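Local coordinates for 5-formyl-3-hydroxy-2-methylpyridine 4-carboxylate 5-dehydrogenase (Mesorhizobium japonicum MAFF 303099, PDB 4OM8), which oxidises 5-formyl-3-hydroxy-2-methylpyridine-4-carboxylate with NAD+ in the breakdown of vitamin B6, and can also reduce the same compound with NADH to 4-pyridoxic acid, at residues M147-G153 against D181-E187; P141-P146 against L298-R302; V199-E203 against R255-M261. One frame throughout, in Å; residues are numbered along the deposited sequence. Where two conformers were deposited one is given.

Interaction 1 (M147-G153 against D181-E187)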
loop_
_atom_site.group_PDB
_atom_site.type_symbol
_atom_site.label_atom_id
_atom_site.label_comp_id
_atom_site.label_asym_id
_atom_site.label_seq_id
_atom_site.Cartn_x
_atom_site.Cartn_y
_atom_site.Cartn_z
ATOM N N MET A 147 6.348 -0.602 12.905
ATOM C CA MET A 147 7.595 -0.276 12.235
ATOM C C MET A 147 8.059 1.123 12.599
ATOM O O MET A 147 7.271 2.068 12.579
ATOM C CB MET A 147 7.396 -0.414 10.721
ATOM C CG MET A 147 8.639 -0.162 9.859
ATOM S SD MET A 147 9.026 1.579 9.567
ATOM C CE MET A 147 7.526 2.219 8.819
ATOM N N ILE A 148 9.342 1.239 12.935
ATOM C CA ILE A 148 9.977 2.507 13.274
ATOM C C ILE A 148 11.245 2.681 12.465
ATOM O O ILE A 148 12.056 1.758 12.389
ATOM C CB ILE A 148 10.319 2.563 14.790
ATOM C CG1 ILE A 148 9.042 2.447 15.626
ATOM C CG2 ILE A 148 11.040 3.852 15.132
ATOM C CD1 ILE A 148 9.301 2.195 17.116
ATOM N N GLU A 149 11.404 3.858 11.856
ATOM C CA GLU A 149 12.632 4.181 11.128
ATOM C C GLU A 149 13.696 4.743 12.065
ATOM O O GLU A 149 13.396 5.592 12.905
ATOM C CB GLU A 149 12.356 5.197 10.022
ATOM C CG GLU A 149 11.439 4.681 8.903
ATOM C CD GLU A 149 11.155 5.763 7.900
ATOM O OE1 GLU A 149 10.503 6.756 8.280
ATOM O OE2 GLU A 149 11.595 5.617 6.743
ATOM N N VAL A 150 14.932 4.284 11.904
ATOM C CA VAL A 150 16.065 4.795 12.676
ATOM C C VAL A 150 17.022 5.480 11.705
ATOM O O VAL A 150 17.509 4.834 10.768
ATOM C CB VAL A 150 16.779 3.664 13.431
ATOM C CG1 VAL A 150 17.864 4.247 14.321
ATOM C CG2 VAL A 150 15.777 2.872 14.279
ATOM N N ILE A 151 17.258 6.777 11.893
ATOM C CA ILE A 151 18.007 7.559 10.907
ATOM C C ILE A 151 19.178 8.343 11.475
ATOM O O ILE A 151 18.996 9.310 12.207
ATOM C CB ILE A 151 17.100 8.570 10.178
ATOM C CG1 ILE A 151 15.769 7.922 9.772
ATOM C CG2 ILE A 151 17.824 9.159 8.966
ATOM C CD1 ILE A 151 14.583 8.276 10.683
ATOM N N ALA A 152 20.384 7.969 11.071
ATOM C CA ALA A 152 21.544 8.762 11.436
ATOM C C ALA A 152 21.612 10.076 10.673
ATOM O O ALA A 152 21.380 10.127 9.461
ATOM C CB ALA A 152 22.805 7.972 11.188
ATOM N N GLY A 153 21.952 11.152 11.379
ATOM C CA GLY A 153 22.405 12.362 10.714
ATOM C C GLY A 153 23.890 12.222 10.401
ATOM O O GLY A 153 24.509 11.219 10.755
ATOM N N ASP A 181 20.540 10.368 5.381
ATOM C CA ASP A 181 19.615 11.371 5.895
ATOM C C ASP A 181 18.940 12.131 4.742
ATOM O O ASP A 181 19.137 13.333 4.563
ATOM C CB ASP A 181 20.407 12.310 6.826
ATOM C CG ASP A 181 19.553 13.320 7.563
ATOM O OD1 ASP A 181 18.331 13.122 7.735
ATOM O OD2 ASP A 181 20.143 14.336 7.998
ATOM N N VAL A 182 18.139 11.413 3.953
ATOM C CA VAL A 182 17.451 11.996 2.806
ATOM C C VAL A 182 16.085 12.552 3.198
ATOM O O VAL A 182 15.484 12.087 4.171
ATOM C CB VAL A 182 17.269 10.954 1.672
ATOM C CG1 VAL A 182 18.628 10.503 1.160
ATOM C CG2 VAL A 182 16.447 9.760 2.141
ATOM N N PRO A 183 15.600 13.566 2.454
ATOM C CA PRO A 183 14.300 14.159 2.793
ATOM C C PRO A 183 13.190 13.114 2.813
ATOM O O PRO A 183 13.015 12.401 1.827
ATOM C CB PRO A 183 14.082 15.188 1.673
ATOM C CG PRO A 183 15.476 15.575 1.244
ATOM C CD PRO A 183 16.286 14.299 1.370
ATOM N N GLY A 184 12.457 13.018 3.917
ATOM C CA GLY A 184 11.371 12.058 4.008
ATOM C C GLY A 184 11.822 10.649 4.351
ATOM O O GLY A 184 11.001 9.738 4.353
ATOM N N PHE A 185 13.114 10.469 4.642
ATOM C CA PHE A 185 13.685 9.160 4.991
ATOM C C PHE A 185 13.239 8.109 3.959
ATOM O O PHE A 185 13.472 8.311 2.768
ATOM C CB PHE A 185 13.310 8.797 6.429
ATOM C CG PHE A 185 13.564 9.917 7.408
ATOM C CD1 PHE A 185 14.762 10.619 7.388
ATOM C CD2 PHE A 185 12.598 10.281 8.333
ATOM C CE1 PHE A 185 14.997 11.650 8.275
ATOM C CE2 PHE A 185 12.815 11.318 9.213
ATOM C CZ PHE A 185 14.021 11.999 9.198
ATOM N N VAL A 186 12.616 7.004 4.364
ATOM C CA VAL A 186 12.144 6.038 3.361
ATOM C C VAL A 186 10.625 6.006 3.265
ATOM O O VAL A 186 10.067 6.143 2.160
ATOM C CB VAL A 186 12.675 4.614 3.648
ATOM C CG1 VAL A 186 11.971 3.576 2.759
ATOM C CG2 VAL A 186 14.186 4.600 3.421
ATOM N N GLU A 187 9.960 5.841 4.408
ATOM C CA GLU A 187 8.505 5.642 4.435
ATOM C C GLU A 187 7.770 6.766 3.713
ATOM O O GLU A 187 6.980 6.530 2.787
ATOM C CB GLU A 187 8.007 5.538 5.881
ATOM C CG GLU A 187 6.520 5.371 6.004
ATOM C CD GLU A 187 6.057 5.592 7.427
ATOM O OE1 GLU A 187 6.438 6.623 8.016
ATOM O OE2 GLU A 187 5.325 4.737 7.962
HETATM O O HOH W 1 9.692 8.638 6.443
#
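Ile151 lies across one face of the Phe185 ring, its methyl CD1 only 3.7 Å from the ring centroid and 11° off the normal, a CH-pi contact over the middle of the aromatic system. CG1 and CG2 spread over the CD1 and CE1 side of the ring, so a branched aliphatic side chain fills the face that a flat partner offers. Beside this apolar pair stands the carboxylate of Glu149, whose OE2 collects two backbone amides. Glu187 N approaches Glu149 OE2 at 2.9 Å along a nearly straight bond (169°), from above the carboxylate plane, whereas Val186 N, also 2.9 Å from that Glu149 oxygen, comes in on the syn side with a more bent bond. In Glu149 a chi1 of -65° sets CG beside the backbone N and the chain then runs extended, which carries the acid from the strand up to these amides. The strand 147-151 belongs to the Rossmann-type NAD-binding domain, and 181-187 is the link that turns, through a type II turn at Val182 to Phe185, into helix 187-203 of the C-terminal domain. Glu149 OE1 is hydrogen-bonded to ND1 of His137, a residue inferred to matter for catalysis, and accepts from a water that also donates to Gly184 O. An alanine here would remove the carboxylate and would probably leave the amides of Val186 and Glu187 without their shared acceptor and His137 ND1 without its partner on the strand. Farther along, the Met147 methyl CE packs 3.5 Å from OE2 of Glu187, an oxygen that is hydrogen-bonded to Ser139.

Interaction 2 (P141-P146 against L298-R302)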
loop_
_atom_site.group_PDB
_atom_site.type_symbol
_atom_site.label_atom_id
_atom_site.label_comp_id
_atom_site.label_asym_id
_atom_site.label_seq_id
_atom_site.Cartn_x
_atom_site.Cartn_y
_atom_site.Cartn_z
ATOM N N PRO A 141 -1.055 5.289 14.017
ATOM C CA PRO A 141 -0.917 5.442 15.470
ATOM C C PRO A 141 0.310 4.710 15.996
ATOM O O PRO A 141 0.564 3.572 15.618
ATOM C CB PRO A 141 -2.221 4.817 16.020
ATOM C CG PRO A 141 -3.110 4.607 14.792
ATOM C CD PRO A 141 -2.139 4.352 13.683
ATOM N N PRO A 142 1.067 5.357 16.891
ATOM C CA PRO A 142 2.378 4.817 17.276
ATOM C C PRO A 142 2.324 3.524 18.093
ATOM O O PRO A 142 3.327 2.814 18.140
ATOM C CB PRO A 142 2.988 5.962 18.092
ATOM C CG PRO A 142 1.799 6.693 18.630
ATOM C CD PRO A 142 0.778 6.650 17.536
ATOM N N HIS A 143 1.196 3.233 18.724
ATOM C CA HIS A 143 1.064 1.992 19.476
ATOM C C HIS A 143 0.540 0.865 18.589
ATOM O O HIS A 143 0.466 -0.284 19.021
ATOM C CB HIS A 143 0.154 2.191 20.697
ATOM C CG HIS A 143 -1.169 2.811 20.380
ATOM N ND1 HIS A 143 -1.295 4.025 19.738
ATOM C CD2 HIS A 143 -2.433 2.402 20.657
ATOM C CE1 HIS A 143 -2.576 4.323 19.608
ATOM N NE2 HIS A 143 -3.286 3.355 20.160
ATOM N N ILE A 144 0.219 1.186 17.337
ATOM C CA ILE A 144 -0.365 0.207 16.421
ATOM C C ILE A 144 0.551 -0.121 15.232
ATOM O O ILE A 144 0.755 -1.290 14.917
ATOM C CB ILE A 144 -1.733 0.685 15.903
ATOM C CG1 ILE A 144 -2.722 0.803 17.073
ATOM C CG2 ILE A 144 -2.291 -0.280 14.861
ATOM C CD1 ILE A 144 -4.124 1.256 16.661
ATOM N N ILE A 145 1.110 0.894 14.578
ATOM C CA ILE A 145 2.060 0.620 13.495
ATOM C C ILE A 145 3.363 0.097 14.109
ATOM O O ILE A 145 3.985 0.805 14.899
ATOM C CB ILE A 145 2.377 1.871 12.644
ATOM C CG1 ILE A 145 1.111 2.681 12.334
ATOM C CG2 ILE A 145 3.173 1.475 11.364
ATOM C CD1 ILE A 145 0.036 1.888 11.621
ATOM N N PRO A 146 3.785 -1.131 13.753
ATOM C CA PRO A 146 4.907 -1.737 14.486
ATOM C C PRO A 146 6.301 -1.381 13.975
ATOM O O PRO A 146 7.307 -1.810 14.551
ATOM C CB PRO A 146 4.654 -3.234 14.321
ATOM C CG PRO A 146 4.010 -3.336 12.961
ATOM C CD PRO A 146 3.138 -2.086 12.831
ATOM N N LEU A 298 -7.416 -1.843 11.697
ATOM C CA LEU A 298 -5.955 -1.876 11.796
ATOM C C LEU A 298 -5.494 -2.932 12.786
ATOM O O LEU A 298 -4.561 -3.697 12.503
ATOM C CB LEU A 298 -5.399 -0.507 12.199
ATOM C CG LEU A 298 -5.397 0.560 11.098
ATOM C CD1 LEU A 298 -5.034 1.907 11.696
ATOM C CD2 LEU A 298 -4.434 0.193 9.963
ATOM N N VAL A 299 -6.147 -2.996 13.943
ATOM C CA VAL A 299 -5.743 -3.989 14.928
ATOM C C VAL A 299 -5.970 -5.414 14.399
ATOM O O VAL A 299 -5.075 -6.259 14.492
ATOM C CB VAL A 299 -6.469 -3.770 16.275
ATOM C CG1 VAL A 299 -6.298 -4.985 17.175
ATOM C CG2 VAL A 299 -5.913 -2.511 16.941
ATOM N N ALA A 300 -7.136 -5.675 13.808
ATOM C CA ALA A 300 -7.450 -7.030 13.345
ATOM C C ALA A 300 -6.526 -7.462 12.202
ATOM O O ALA A 300 -6.060 -8.608 12.156
ATOM C CB ALA A 300 -8.901 -7.118 12.917
ATOM N N VAL A 301 -6.270 -6.541 11.280
ATOM C CA VAL A 301 -5.412 -6.833 10.139
ATOM C C VAL A 301 -3.980 -7.102 10.599
ATOM O O VAL A 301 -3.327 -8.033 10.132
ATOM C CB VAL A 301 -5.439 -5.670 9.124
ATOM C CG1 VAL A 301 -4.292 -5.800 8.114
ATOM C CG2 VAL A 301 -6.795 -5.622 8.419
ATOM N N ARG A 302 -3.491 -6.303 11.544
ATOM C CA ARG A 302 -2.123 -6.492 12.002
ATOM C C ARG A 302 -1.905 -7.895 12.563
ATOM O O ARG A 302 -0.886 -8.531 12.276
ATOM C CB ARG A 302 -1.748 -5.440 13.052
ATOM C CG ARG A 302 -0.498 -5.831 13.812
ATOM C CD ARG A 302 0.109 -4.705 14.624
ATOM N NE ARG A 302 1.156 -5.263 15.475
ATOM C CZ ARG A 302 1.821 -4.592 16.412
ATOM N NH1 ARG A 302 1.566 -3.309 16.640
ATOM N NH2 ARG A 302 2.741 -5.222 17.124
HETATM O O HOH W 2 2.806 -1.858 18.830
#
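Arg302 NH1 donates to the backbone oxygen of Ile144 at 2.8 Å, the one direct hydrogen bond between the loop and the helix. It is bent (138° at the hydrogen), and the oxygen lies tilted from the guanidinium plane; on the acceptor side the nitrogen stands above the carbonyl plane rather than on a lone pair. Arg302 NH1 also donates to a water oxygen 2.9 Å away, in the guanidinium plane, and that water passes a hydrogen to His143 O, so one nitrogen holds two successive loop carbonyls, Ile144 O directly and His143 O through the water. Pro146 lies over a face of the guanidinium, its CB 3.8 Å from Arg302 CZ, and a proline ring suits a flat cation here by giving it a compact apolar cover. With CG opposite the backbone N (chi1 164°) and the chain extended to NE, the arginine reaches out from its helix to the loop; NE forms a salt bridge with Glu306. The segment 141-146 connects strands 133-137 and 147-151 of the Rossmann-type sheet, and Pro141, which follows a cis peptide bond, offers its carbonyl to the amides of both Ile144 and Ile145. Helix 284-305 meets this connection from the C-terminal part of the chain. Beside the polar pair, Ile144 rests against two successive helix residues: its CG2 lies 4.1 Å from Leu298 CB, while CD1 comes to 4.2 Å from Val299 CG2, and it crosses each side chain at about a right angle. Tyr222 of the second subunit packs on Ile144 and Arg302 and hydrogen-bonds Leu298 O.

Interaction 3 (V199-E203 against R255-M261)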
loop_
_atom_site.group_PDB
_atom_site.type_symbol
_atom_site.label_atom_id
_atom_site.label_comp_id
_atom_site.label_asym_id
_atom_site.label_seq_id
_atom_site.Cartn_x
_atom_site.Cartn_y
_atom_site.Cartn_z
ATOM N N VAL A 199 -2.760 11.692 -6.785
ATOM C CA VAL A 199 -3.323 13.034 -6.853
ATOM C C VAL A 199 -3.369 13.503 -8.315
ATOM O O VAL A 199 -4.360 14.087 -8.751
ATOM C CB VAL A 199 -2.513 14.011 -5.989
ATOM C CG1 VAL A 199 -2.833 15.481 -6.350
ATOM C CG2 VAL A 199 -2.784 13.727 -4.504
ATOM N N ASP A 200 -2.308 13.228 -9.076
ATOM C CA ASP A 200 -2.277 13.644 -10.480
ATOM C C ASP A 200 -3.419 13.012 -11.276
ATOM O O ASP A 200 -4.086 13.678 -12.071
ATOM C CB ASP A 200 -0.932 13.297 -11.129
ATOM C CG ASP A 200 -0.719 14.054 -12.430
ATOM O OD1 ASP A 200 -0.799 15.305 -12.407
ATOM O OD2 ASP A 200 -0.498 13.408 -13.474
ATOM N N LEU A 201 -3.693 11.740 -11.020
ATOM C CA LEU A 201 -4.723 11.055 -11.780
ATOM C C LEU A 201 -6.119 11.582 -11.450
ATOM O O LEU A 201 -6.981 11.694 -12.341
ATOM C CB LEU A 201 -4.637 9.549 -11.528
ATOM C CG LEU A 201 -3.366 8.911 -12.106
ATOM C CD1 LEU A 201 -3.170 7.508 -11.568
ATOM C CD2 LEU A 201 -3.414 8.884 -13.619
ATOM N N VAL A 202 -6.356 11.906 -10.181
ATOM C CA VAL A 202 -7.638 12.473 -9.769
ATOM C C VAL A 202 -7.771 13.866 -10.372
ATOM O O VAL A 202 -8.784 14.208 -10.979
ATOM C CB VAL A 202 -7.759 12.527 -8.244
ATOM C CG1 VAL A 202 -8.956 13.382 -7.818
ATOM C CG2 VAL A 202 -7.857 11.103 -7.677
ATOM N N GLU A 203 -6.709 14.645 -10.240
ATOM C CA GLU A 203 -6.687 16.030 -10.702
ATOM C C GLU A 203 -6.970 16.174 -12.192
ATOM O O GLU A 203 -7.679 17.100 -12.602
ATOM C CB GLU A 203 -5.328 16.625 -10.352
ATOM C CG GLU A 203 -5.080 18.027 -10.768
ATOM C CD GLU A 203 -3.789 18.515 -10.164
ATOM O OE1 GLU A 203 -2.721 18.251 -10.743
ATOM O OE2 GLU A 203 -3.850 19.111 -9.085
ATOM N N ARG A 255 5.842 15.639 -10.989
ATOM C CA ARG A 255 5.525 16.957 -10.427
ATOM C C ARG A 255 6.539 17.388 -9.367
ATOM O O ARG A 255 6.935 16.601 -8.505
ATOM C CB ARG A 255 4.111 16.976 -9.833
ATOM C CG ARG A 255 3.783 18.321 -9.168
ATOM C CD ARG A 255 2.303 18.507 -8.853
ATOM N NE ARG A 255 1.465 18.573 -10.050
ATOM C CZ ARG A 255 1.287 19.666 -10.790
ATOM N NH1 ARG A 255 1.905 20.813 -10.492
ATOM N NH2 ARG A 255 0.494 19.611 -11.854
ATOM N N ASP A 256 6.967 18.644 -9.458
ATOM C CA ASP A 256 8.026 19.179 -8.610
ATOM C C ASP A 256 7.534 20.110 -7.505
ATOM O O ASP A 256 8.345 20.662 -6.767
ATOM C CB ASP A 256 9.043 19.943 -9.479
ATOM C CG ASP A 256 8.400 21.062 -10.301
ATOM O OD1 ASP A 256 7.268 21.488 -10.005
ATOM O OD2 ASP A 256 9.037 21.526 -11.275
ATOM N N ASP A 257 6.220 20.296 -7.403
ATOM C CA ASP A 257 5.650 21.323 -6.518
ATOM C C ASP A 257 4.280 20.878 -6.023
ATOM O O ASP A 257 3.947 19.698 -6.133
ATOM C CB ASP A 257 5.549 22.671 -7.245
ATOM C CG ASP A 257 4.717 22.598 -8.516
ATOM O OD1 ASP A 257 4.090 21.555 -8.777
ATOM O OD2 ASP A 257 4.678 23.602 -9.262
ATOM N N VAL A 258 3.480 21.804 -5.492
ATOM C CA VAL A 258 2.167 21.438 -4.967
ATOM C C VAL A 258 1.170 21.326 -6.117
ATOM O O VAL A 258 1.139 22.174 -7.007
ATOM C CB VAL A 258 1.655 22.454 -3.922
ATOM C CG1 VAL A 258 0.336 21.976 -3.307
ATOM C CG2 VAL A 258 2.684 22.652 -2.844
ATOM N N ALA A 259 0.383 20.256 -6.111
ATOM C CA ALA A 259 -0.632 20.039 -7.136
ATOM C C ALA A 259 -1.704 21.114 -7.069
ATOM O O ALA A 259 -2.128 21.502 -5.976
ATOM C CB ALA A 259 -1.261 18.665 -6.971
ATOM N N PRO A 260 -2.149 21.607 -8.235
ATOM C CA PRO A 260 -3.204 22.628 -8.271
ATOM C C PRO A 260 -4.451 22.292 -7.446
ATOM O O PRO A 260 -4.988 23.184 -6.781
ATOM C CB PRO A 260 -3.549 22.704 -9.756
ATOM C CG PRO A 260 -2.247 22.404 -10.437
ATOM C CD PRO A 260 -1.546 21.382 -9.561
ATOM N N MET A 261 -4.894 21.040 -7.477
ATOM C CA MET A 261 -6.083 20.639 -6.737
ATOM C C MET A 261 -5.856 20.776 -5.231
ATOM O O MET A 261 -6.762 21.139 -4.483
ATOM C CB MET A 261 -6.469 19.200 -7.089
ATOM C CG MET A 261 -7.613 18.634 -6.268
ATOM S SD MET A 261 -8.051 16.947 -6.765
ATOM C CE MET A 261 -6.538 16.049 -6.500
HETATM O O HOH W 3 -0.670 16.632 -10.040
#
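The start of helix 260-267, with Ala259 at its N-cap position, is met here by the last turn of helix 187-203 within the all-helical C-terminal domain. Ala259 has no polar side chain to cap the helix, and a glutamate from the other helix takes up a first-turn amide: Met261 N donates to Glu203 OE2 at 2.7 Å, almost straight (169°) and nearly along the C-O axis. Pro260, which has no N-H to give, suits this first turn and lays its CD 3.3 Å from Glu203 OE2. Glu203 reaches the place because its CG lies opposite the backbone N (chi1 178°) and the chain continues extended. The other oxygen, OE1, takes a hydrogen from a water that also donates to Asp200 OD1 and accepts from Arg255 NE. Arg255 NH2 is 3.7 Å from Glu203 OE1, a long salt bridge of charges alone, with the two flat groups perpendicular, whereas NH1 of Arg255 makes a well-directed bond to the syn lone pair of Asp257 OD1 at 2.9 Å. Apolar contacts flank the acid: the CG1 of Val199 meets Ala259 CB at 3.6 Å, and, in one of its two conformers, Met261 brings SD to 3.8 Å from Val202 CG1. A carboxylate at the amino end of a helix, with an arginine nearby, is likely to be stabilised in its charged form by both the helix dipole and the guanidinium.

Interactions 1 and 2 have segments that adjoin in the sequence, since the loop 141-146 runs directly into strand 147-151, yet their centres lie 20 Å apart. Along the chain, interaction 2 closes a long loop from the Rossmann-type domain to helix 284-305, and the other two are nested within it, interaction 1 closing before interaction 3 opens. Helix 187-203 joins these last two: it begins at Glu187 in interaction 1 and ends at Glu203 in interaction 3, whose centre is 25 Å away. Interactions 1 and 2 tie the NAD-binding domain to parts of the chain that follow it, while interaction 3 is internal to the C-terminal domain. All three touch the second subunit of the homodimer.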